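Local coordinates for D-galactonate dehydratase family member Dd703_0947 (Dickeya dadantii, PDB 4IHC), which catalyses, at a low rate and with one magnesium ion per subunit, the dehydration of D-mannonate and D-gluconate to 2-dehydro-3-deoxy-D-gluconate, at residues 228-233 / 241-246; 267-272 / 371-376; 215-220 / 248-253. All coordinates share one frame; numbering follows the deposited sequence.

Interaction 1 (228-233 / 241-246); sequences RLFEHL and IEFIHD. With MG (magnesium ion), chain I.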
# COMPACT_ATOMS: atom_id res chain seq x y z
N ARG A 228 -36.62 -6.20 2.00
CA ARG A 228 -38.06 -6.14 2.22
C ARG A 228 -38.43 -6.87 3.53
O ARG A 228 -39.23 -6.41 4.30
CB ARG A 228 -38.84 -6.77 1.06
CG ARG A 228 -38.39 -6.48 -0.38
CD ARG A 228 -39.40 -6.83 -1.53
NE ARG A 228 -39.64 -8.27 -1.75
CZ ARG A 228 -39.03 -9.03 -2.68
NH1 ARG A 228 -38.18 -8.49 -3.51
NH2 ARG A 228 -39.30 -10.31 -2.80
N LEU A 229 -37.81 -8.02 3.74
CA LEU A 229 -38.06 -8.80 4.95
C LEU A 229 -37.68 -8.05 6.22
O LEU A 229 -38.44 -8.02 7.19
CB LEU A 229 -37.36 -10.15 4.86
CG LEU A 229 -37.10 -10.88 6.17
CD1 LEU A 229 -38.38 -11.52 6.71
CD2 LEU A 229 -36.00 -11.92 5.98
N PHE A 230 -36.52 -7.41 6.22
CA PHE A 230 -36.10 -6.71 7.42
C PHE A 230 -36.84 -5.41 7.66
O PHE A 230 -37.02 -5.01 8.80
CB PHE A 230 -34.59 -6.54 7.45
CG PHE A 230 -33.92 -7.81 7.80
CD1 PHE A 230 -34.00 -8.30 9.10
CD2 PHE A 230 -33.33 -8.60 6.83
CE1 PHE A 230 -33.44 -9.51 9.44
CE2 PHE A 230 -32.77 -9.82 7.16
CZ PHE A 230 -32.83 -10.27 8.46
N GLU A 231 -37.31 -4.78 6.59
CA GLU A 231 -38.14 -3.59 6.74
C GLU A 231 -39.46 -3.98 7.43
O GLU A 231 -39.97 -3.25 8.28
CB GLU A 231 -38.40 -2.92 5.39
CG GLU A 231 -39.13 -1.59 5.52
CD GLU A 231 -39.73 -1.12 4.20
OE1 GLU A 231 -40.83 -0.53 4.23
OE2 GLU A 231 -39.11 -1.34 3.14
N HIS A 232 -39.99 -5.14 7.08
CA HIS A 232 -41.20 -5.61 7.73
C HIS A 232 -40.92 -5.94 9.21
O HIS A 232 -41.55 -5.37 10.11
CB HIS A 232 -41.80 -6.80 6.95
CG HIS A 232 -42.81 -7.59 7.73
ND1 HIS A 232 -44.15 -7.26 7.77
CD2 HIS A 232 -42.68 -8.72 8.48
CE1 HIS A 232 -44.79 -8.14 8.52
NE2 HIS A 232 -43.92 -9.03 8.96
N LEU A 233 -39.96 -6.82 9.47
CA LEU A 233 -39.63 -7.15 10.84
C LEU A 233 -39.44 -5.91 11.72
O LEU A 233 -40.00 -5.83 12.82
CB LEU A 233 -38.40 -8.08 10.93
CG LEU A 233 -38.54 -9.42 10.19
CD1 LEU A 233 -37.24 -10.20 10.18
CD2 LEU A 233 -39.68 -10.23 10.78
N ILE A 241 -34.98 -5.95 19.61
CA ILE A 241 -34.58 -7.28 19.25
C ILE A 241 -33.35 -7.23 18.32
O ILE A 241 -33.25 -6.33 17.48
CB ILE A 241 -35.77 -8.02 18.59
CG1 ILE A 241 -35.42 -9.48 18.29
CG2 ILE A 241 -36.21 -7.32 17.32
CD1 ILE A 241 -35.37 -10.33 19.53
N GLU A 242 -32.42 -8.15 18.50
CA GLU A 242 -31.22 -8.19 17.68
C GLU A 242 -31.42 -9.22 16.58
O GLU A 242 -31.93 -10.30 16.86
CB GLU A 242 -30.02 -8.56 18.53
CG GLU A 242 -29.69 -7.51 19.59
CD GLU A 242 -29.24 -6.16 19.01
OE1 GLU A 242 -28.68 -6.11 17.89
OE2 GLU A 242 -29.45 -5.13 19.69
N PHE A 243 -31.02 -8.89 15.36
CA PHE A 243 -31.33 -9.72 14.19
C PHE A 243 -30.05 -10.15 13.58
O PHE A 243 -29.15 -9.34 13.41
CB PHE A 243 -32.06 -8.95 13.08
CG PHE A 243 -33.49 -8.62 13.39
CD1 PHE A 243 -34.20 -9.35 14.34
CD2 PHE A 243 -34.15 -7.63 12.68
CE1 PHE A 243 -35.53 -9.07 14.60
CE2 PHE A 243 -35.48 -7.34 12.94
CZ PHE A 243 -36.17 -8.06 13.91
N ILE A 244 -30.00 -11.41 13.18
CA ILE A 244 -28.86 -11.94 12.45
C ILE A 244 -29.38 -12.51 11.12
O ILE A 244 -30.40 -13.17 11.11
CB ILE A 244 -28.24 -13.04 13.28
CG1 ILE A 244 -27.34 -12.42 14.35
CG2 ILE A 244 -27.50 -14.05 12.40
CD1 ILE A 244 -26.93 -13.39 15.43
N HIS A 245 -28.70 -12.25 10.00
CA HIS A 245 -29.08 -12.89 8.74
C HIS A 245 -27.87 -13.59 8.15
O HIS A 245 -26.79 -13.03 8.14
CB HIS A 245 -29.62 -11.86 7.74
CG HIS A 245 -30.09 -12.46 6.45
ND1 HIS A 245 -31.21 -13.27 6.38
CD2 HIS A 245 -29.58 -12.40 5.19
CE1 HIS A 245 -31.36 -13.69 5.13
NE2 HIS A 245 -30.40 -13.16 4.39
N ASP A 246 -28.08 -14.81 7.66
CA ASP A 246 -27.04 -15.63 7.05
C ASP A 246 -27.15 -15.69 5.53
O ASP A 246 -28.06 -16.32 5.00
CB ASP A 246 -27.17 -17.06 7.59
CG ASP A 246 -25.87 -17.87 7.49
OD1 ASP A 246 -25.02 -17.55 6.62
OD2 ASP A 246 -25.72 -18.86 8.25
MG MG I . -24.08 -19.95 8.69
O HOH W 1 -23.08 -19.50 7.00
O HOH W 2 -24.77 -21.50 7.94

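Interaction 2 (267-272 / 371-376); sequences QLFYLE and FGIQEY. With MG (magnesium ion), chain I.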
# COMPACT_ATOMS: atom_id res chain seq x y z
N GLN A 267 -30.03 -2.31 10.94
CA GLN A 267 -29.11 -2.53 12.05
C GLN A 267 -29.02 -3.97 12.54
O GLN A 267 -29.30 -4.27 13.71
CB GLN A 267 -29.43 -1.55 13.18
CG GLN A 267 -29.12 -0.11 12.74
CD GLN A 267 -29.54 0.93 13.74
OE1 GLN A 267 -28.74 1.37 14.56
NE2 GLN A 267 -30.80 1.35 13.67
N LEU A 268 -28.61 -4.86 11.65
CA LEU A 268 -28.36 -6.24 12.03
C LEU A 268 -27.26 -6.32 13.07
O LEU A 268 -26.37 -5.49 13.11
CB LEU A 268 -27.98 -7.12 10.83
CG LEU A 268 -28.92 -7.13 9.61
CD1 LEU A 268 -28.65 -8.34 8.72
CD2 LEU A 268 -30.39 -7.09 9.97
N PHE A 269 -27.34 -7.35 13.91
CA PHE A 269 -26.26 -7.68 14.83
C PHE A 269 -25.06 -8.17 14.02
O PHE A 269 -23.90 -7.79 14.29
CB PHE A 269 -26.73 -8.75 15.82
CG PHE A 269 -25.72 -9.08 16.86
CD1 PHE A 269 -25.55 -8.27 17.97
CD2 PHE A 269 -24.93 -10.21 16.73
CE1 PHE A 269 -24.59 -8.57 18.93
CE2 PHE A 269 -23.97 -10.51 17.68
CZ PHE A 269 -23.82 -9.70 18.79
N TYR A 270 -25.33 -9.05 13.05
CA TYR A 270 -24.39 -9.30 11.97
C TYR A 270 -24.96 -9.97 10.73
O TYR A 270 -25.91 -10.74 10.81
CB TYR A 270 -23.14 -10.04 12.44
CG TYR A 270 -23.27 -11.45 13.02
CD1 TYR A 270 -23.78 -12.51 12.28
CD2 TYR A 270 -22.77 -11.73 14.30
CE1 TYR A 270 -23.85 -13.82 12.82
CE2 TYR A 270 -22.81 -13.02 14.82
CZ TYR A 270 -23.35 -14.06 14.08
OH TYR A 270 -23.37 -15.32 14.63
N LEU A 271 -24.37 -9.65 9.59
CA LEU A 271 -24.64 -10.32 8.34
C LEU A 271 -23.55 -11.39 8.12
O LEU A 271 -22.37 -11.07 8.09
CB LEU A 271 -24.62 -9.29 7.21
CG LEU A 271 -24.91 -9.78 5.77
CD1 LEU A 271 -26.31 -10.36 5.68
CD2 LEU A 271 -24.76 -8.65 4.77
N GLU A 272 -23.97 -12.65 7.98
CA GLU A 272 -23.06 -13.78 8.05
C GLU A 272 -22.71 -14.35 6.68
O GLU A 272 -23.58 -14.46 5.81
CB GLU A 272 -23.69 -14.88 8.93
CG GLU A 272 -22.98 -16.20 8.84
CD GLU A 272 -23.57 -17.23 9.78
OE1 GLU A 272 -24.26 -16.82 10.74
OE2 GLU A 272 -23.34 -18.44 9.56
N PHE A 371 -15.96 -12.33 23.80
CA PHE A 371 -17.13 -13.11 23.41
C PHE A 371 -18.16 -12.20 22.74
O PHE A 371 -18.43 -11.11 23.23
CB PHE A 371 -17.80 -13.74 24.67
CG PHE A 371 -19.22 -14.22 24.43
CD1 PHE A 371 -19.46 -15.44 23.82
CD2 PHE A 371 -20.31 -13.44 24.81
CE1 PHE A 371 -20.77 -15.89 23.59
CE2 PHE A 371 -21.62 -13.88 24.59
CZ PHE A 371 -21.85 -15.12 23.98
N GLY A 372 -18.71 -12.63 21.62
CA GLY A 372 -19.78 -11.87 20.96
C GLY A 372 -21.18 -12.44 21.15
O GLY A 372 -22.04 -11.80 21.73
N ILE A 373 -21.42 -13.63 20.63
CA ILE A 373 -22.70 -14.27 20.80
C ILE A 373 -22.56 -15.79 20.67
O ILE A 373 -21.55 -16.30 20.14
CB ILE A 373 -23.77 -13.69 19.81
CG1 ILE A 373 -25.17 -14.06 20.28
CG2 ILE A 373 -23.52 -14.14 18.37
CD1 ILE A 373 -25.59 -13.32 21.55
N GLN A 374 -23.53 -16.52 21.21
CA GLN A 374 -23.52 -17.98 21.03
C GLN A 374 -24.79 -18.49 20.38
O GLN A 374 -25.85 -18.55 20.98
CB GLN A 374 -23.24 -18.75 22.32
CG GLN A 374 -23.05 -20.27 22.13
CD GLN A 374 -21.92 -20.64 21.16
OE1 GLN A 374 -22.16 -21.18 20.07
NE2 GLN A 374 -20.68 -20.36 21.56
N GLU A 375 -24.66 -18.88 19.12
CA GLU A 375 -25.73 -19.59 18.46
C GLU A 375 -26.04 -20.88 19.20
O GLU A 375 -25.15 -21.60 19.62
CB GLU A 375 -25.31 -19.91 17.02
CG GLU A 375 -26.30 -20.73 16.21
CD GLU A 375 -25.77 -20.98 14.80
OE1 GLU A 375 -24.53 -21.13 14.62
OE2 GLU A 375 -26.58 -20.99 13.87
N TYR A 376 -27.33 -21.17 19.33
CA TYR A 376 -27.76 -22.34 20.08
C TYR A 376 -28.89 -23.05 19.35
O TYR A 376 -29.84 -22.41 18.89
CB TYR A 376 -28.21 -21.95 21.48
CG TYR A 376 -28.48 -23.17 22.30
CD1 TYR A 376 -27.43 -24.06 22.65
CD2 TYR A 376 -29.77 -23.49 22.70
CE1 TYR A 376 -27.69 -25.20 23.38
CE2 TYR A 376 -30.03 -24.63 23.42
CZ TYR A 376 -29.00 -25.48 23.77
OH TYR A 376 -29.28 -26.61 24.49
MG MG I . -24.08 -19.95 8.69
O HOH W 2 -24.77 -21.50 7.94
O HOH W 1 -23.08 -19.50 7.00

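Interaction 3 (215-220 / 248-253); sequences IYFDPE and HERVTP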
# COMPACT_ATOMS: atom_id res chain seq x y z
N ILE A 215 -31.03 -29.13 -5.94
CA ILE A 215 -31.93 -28.22 -5.24
C ILE A 215 -31.79 -26.82 -5.82
O ILE A 215 -30.78 -26.13 -5.61
CB ILE A 215 -31.70 -28.19 -3.72
CG1 ILE A 215 -31.86 -29.60 -3.13
CG2 ILE A 215 -32.67 -27.24 -3.06
CD1 ILE A 215 -33.23 -30.21 -3.35
N TYR A 216 -32.81 -26.40 -6.55
CA TYR A 216 -32.78 -25.13 -7.27
C TYR A 216 -33.11 -23.90 -6.43
O TYR A 216 -34.02 -23.90 -5.61
CB TYR A 216 -33.66 -25.24 -8.52
CG TYR A 216 -32.93 -25.92 -9.68
CD1 TYR A 216 -32.83 -27.30 -9.72
CD2 TYR A 216 -32.36 -25.19 -10.70
CE1 TYR A 216 -32.19 -27.94 -10.76
CE2 TYR A 216 -31.71 -25.83 -11.76
CZ TYR A 216 -31.63 -27.20 -11.77
OH TYR A 216 -30.97 -27.88 -12.76
N PHE A 217 -32.35 -22.83 -6.64
CA PHE A 217 -32.58 -21.59 -5.93
C PHE A 217 -32.38 -20.43 -6.93
O PHE A 217 -31.96 -20.66 -8.06
CB PHE A 217 -31.69 -21.46 -4.67
CG PHE A 217 -30.21 -21.27 -4.96
CD1 PHE A 217 -29.42 -22.33 -5.41
CD2 PHE A 217 -29.61 -20.03 -4.76
CE1 PHE A 217 -28.08 -22.14 -5.68
CE2 PHE A 217 -28.26 -19.85 -5.03
CZ PHE A 217 -27.49 -20.90 -5.49
N ASP A 218 -32.69 -19.21 -6.53
CA ASP A 218 -32.51 -18.08 -7.42
C ASP A 218 -31.88 -16.95 -6.60
O ASP A 218 -32.58 -16.26 -5.85
CB ASP A 218 -33.85 -17.65 -7.98
CG ASP A 218 -33.74 -16.51 -8.98
OD1 ASP A 218 -32.74 -15.76 -8.96
OD2 ASP A 218 -34.67 -16.37 -9.80
N PRO A 219 -30.56 -16.75 -6.74
CA PRO A 219 -29.86 -15.78 -5.91
C PRO A 219 -30.33 -14.35 -6.09
O PRO A 219 -30.32 -13.59 -5.12
CB PRO A 219 -28.39 -15.92 -6.35
CG PRO A 219 -28.43 -16.61 -7.68
CD PRO A 219 -29.65 -17.49 -7.63
N GLU A 220 -30.71 -13.95 -7.30
CA GLU A 220 -31.17 -12.57 -7.49
C GLU A 220 -32.51 -12.31 -6.80
O GLU A 220 -32.68 -11.27 -6.17
CB GLU A 220 -31.23 -12.23 -8.98
CG GLU A 220 -29.85 -12.08 -9.60
CD GLU A 220 -29.67 -12.94 -10.84
OE1 GLU A 220 -30.12 -14.11 -10.83
OE2 GLU A 220 -29.09 -12.45 -11.83
N HIS A 248 -24.81 -17.07 3.67
CA HIS A 248 -24.46 -18.46 3.42
C HIS A 248 -23.80 -18.65 2.06
O HIS A 248 -24.09 -19.64 1.38
CB HIS A 248 -25.74 -19.29 3.46
CG HIS A 248 -25.54 -20.70 3.90
ND1 HIS A 248 -24.89 -21.64 3.14
CD2 HIS A 248 -25.96 -21.36 5.01
CE1 HIS A 248 -24.89 -22.80 3.76
NE2 HIS A 248 -25.53 -22.66 4.90
N GLU A 249 -22.97 -17.68 1.66
CA GLU A 249 -22.26 -17.68 0.36
C GLU A 249 -23.16 -17.88 -0.90
O GLU A 249 -22.70 -18.38 -1.92
CB GLU A 249 -21.09 -18.68 0.36
CG GLU A 249 -21.55 -20.13 0.24
CD GLU A 249 -20.44 -21.15 0.45
OE1 GLU A 249 -20.74 -22.35 0.65
OE2 GLU A 249 -19.25 -20.77 0.41
N ARG A 250 -24.42 -17.44 -0.87
CA ARG A 250 -25.36 -17.77 -1.96
C ARG A 250 -25.41 -16.80 -3.14
O ARG A 250 -26.06 -17.10 -4.14
CB ARG A 250 -26.79 -17.92 -1.42
CG ARG A 250 -27.03 -19.20 -0.64
CD ARG A 250 -26.85 -20.43 -1.51
NE ARG A 250 -27.10 -21.66 -0.75
CZ ARG A 250 -27.92 -22.64 -1.12
NH1 ARG A 250 -28.57 -22.58 -2.27
NH2 ARG A 250 -28.05 -23.71 -0.35
N VAL A 251 -24.71 -15.66 -3.03
CA VAL A 251 -24.78 -14.62 -4.07
C VAL A 251 -23.36 -14.20 -4.51
O VAL A 251 -22.38 -14.50 -3.83
CB VAL A 251 -25.55 -13.40 -3.55
CG1 VAL A 251 -26.91 -13.81 -3.06
CG2 VAL A 251 -24.80 -12.76 -2.38
N THR A 252 -23.25 -13.52 -5.64
CA THR A 252 -21.94 -13.03 -6.08
C THR A 252 -21.41 -11.99 -5.08
O THR A 252 -22.18 -11.41 -4.34
CB THR A 252 -22.02 -12.38 -7.48
OG1 THR A 252 -22.72 -11.13 -7.40
CG2 THR A 252 -22.76 -13.32 -8.46
N PRO A 253 -20.09 -11.78 -5.02
CA PRO A 253 -19.59 -10.78 -4.08
C PRO A 253 -20.21 -9.38 -4.17
O PRO A 253 -20.54 -8.78 -3.13
CB PRO A 253 -18.10 -10.75 -4.40
CG PRO A 253 -17.83 -12.20 -4.69
CD PRO A 253 -18.98 -12.58 -5.58
O HOH W 3 -30.58 -24.66 -2.94

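Interaction 1 (228-233 / 241-246)
Phe-230 on the inner side of helix 219-237 drives its ring between Phe-243 and His-245 of strand 242-246, and the three rings form an aromatic cluster in a helix-on-strand contact in the wall of the enolase-superfamily barrel. The helix runs back against the strand that follows it, the two short axes nearly antiparallel and 11.4 Å apart at their closest. Phe-230 meets its two neighbours differently. Toward Phe-243 it presents its rim: CD1 of Phe-230 lies 3.6 Å from CD2 of Phe-243, and the two side chains point opposite ways as they pass, CD1 and CE1 of Phe-230 alongside CD2 of Phe-243, with the ring planes at 48°. Toward His-245 it makes an offset edge-to-face pair, the CE2 and CZ end of Phe-230 directed at the imidazole face, with ring planes at 80°. CZ of Phe-230 also touches CB of His-245 at 3.7 Å. One turn on, Leu-233 brings its CB to the CE2 and CZ end of the Phe-243 ring, 3.6 Å from CE2 of Phe-243. His-245 has CG anti to its backbone N (chi1 -177°), which lays the imidazole beside the phenyl edge. Bonds from both ring nitrogens fix its rotation: NE2 with Tyr-222 OH, ND1 with Cys-176 O on strand 173-178. Phe-243 also has a cation-pi partner in Arg-234. The next residue, Asp-246, leaves this apolar layer for the active site. Its OD2 binds the magnesium ion at 2.0 Å, while OD1 accepts a hydrogen bond of 2.8 Å from water 1, itself a ligand of the metal.

Interaction 2 (267-272 / 371-376)
Across the interior of the barrel domain of this mandelate racemase/muconate lactonizing enzyme family member, the segment holding Phe-269 and Tyr-270 meets the loop leading into strand 374-375. Ile-373 makes most of the contact. Its CG2 methyl reaches two aromatic rings, lying 3.7 Å from CE2 of Phe-269 and 3.8 Å from CE2 of Tyr-270. CB of Ile-373 adds a second touch on Phe-269 CE2. The torsions explain why this branch is the one used: CG1 of Ile-373 is anti to the backbone N (chi1 -163°), leaving CG2 between N and the carbonyl carbon and facing the rings. Gly-372 O lies at the edge of the Phe-269 ring, near its plane, 4.0 Å from CZ of Phe-269. The polar end of Tyr-270 is held by Tyr-148 OH on strand 145-153, and both Phe-269 and Tyr-270 also meet the ring of Tyr-317, so the isoleucine methyl joins a larger aromatic group.

Further along the two segments, apolar contact gives way to carboxylates. The extended chain of Glu-272 carries OE2 to the magnesium ion at 1.9 Å, and Asp-246 and Glu-298 are the other protein ligands. Glu-375, a probable substrate-binding residue, comes no nearer than 5.7 Å between its OE2 and Glu-272 OE1. Arg-319 pairs with both, by a salt bridge to Glu-375 OE1 and a hydrogen bond to Glu-272 OE2, which probably eases their mutual repulsion. An apolar barrel interior beneath acidic metal ligands at the C-terminal ends of the strands is typical of the enolase superfamily.

Interaction 3 (215-220 / 248-253)
Arg-250 turns one guanidinium nitrogen onto the ring of Phe-217. NH1 stands 3.2 Å above the ring plane, over its centre, and its closest ring atom is CD1 of Phe-217 at 3.3 Å. CZ of Arg-250 is 4.5 Å from the centroid of the Phe-217 ring and only 6° off the normal, a cation-pi contact, yet the two flat groups are not stacked: their planes stand 81° apart, and the guanidinium meets the phenyl face with its edge. CD of Arg-250 lies over the same ring as a CH-pi donor, 4.3 Å from the centroid. A bend at chi2 (-63°) brings the arginine chain across the phenylalanine. Arg-250 O lies in the plane of the phenyl ring at its edge, 3.6 Å from CE2 of Phe-217, and also touches CB of Pro-219 at 3.4 Å. Val-251 CG1 adds a looser apolar touch on the same CB.

In the next shell, water 3 links NH1 of Arg-250 to Ile-215 O, at 3.0 Å and 3.1 Å respectively. NE forms a salt bridge with the C-terminal carboxylate of Pro-440, and the arginine side chain also touches Ala-430 and Tyr-181, a probable proton donor/acceptor. Next in the chain after Phe-217, Asp-218 is the N-cap of helix 219-237, its OD1 accepting a weak bond from Glu-220 N. Strand 215-216 pairs with strand 430-431, so the chain terminus and this strand pair lie beside the arginine. The loop 248-253 also carries His-248, another probable proton donor/acceptor. The positive charge of Arg-250 is met by an aromatic face and a terminal carboxylate, which probably ties the loop carrying His-248 to the C-terminal tail.

How the interactions relate
Interactions 1 and 2 are buried and mainly apolar at their points of contact; interaction 3 is only partly buried, and its chemistry turns on an arginine. The first two share the barrel sheet, where strands 242-246 and 270-272 are neighbours joined by a backbone hydrogen bond between Phe-269 N and Phe-243 O (2.7 Å). Each strand ends in a carboxylate on the same magnesium ion, and interactions 1 and 2 share the two metal-bound waters. Interaction 3 uses the beginning of helix 219-237, whose later turns serve interaction 1, and the loop just beyond strand 242-246. It thus brackets interaction 1 in the sequence, while its centre lies about 21 Å from that of interaction 2.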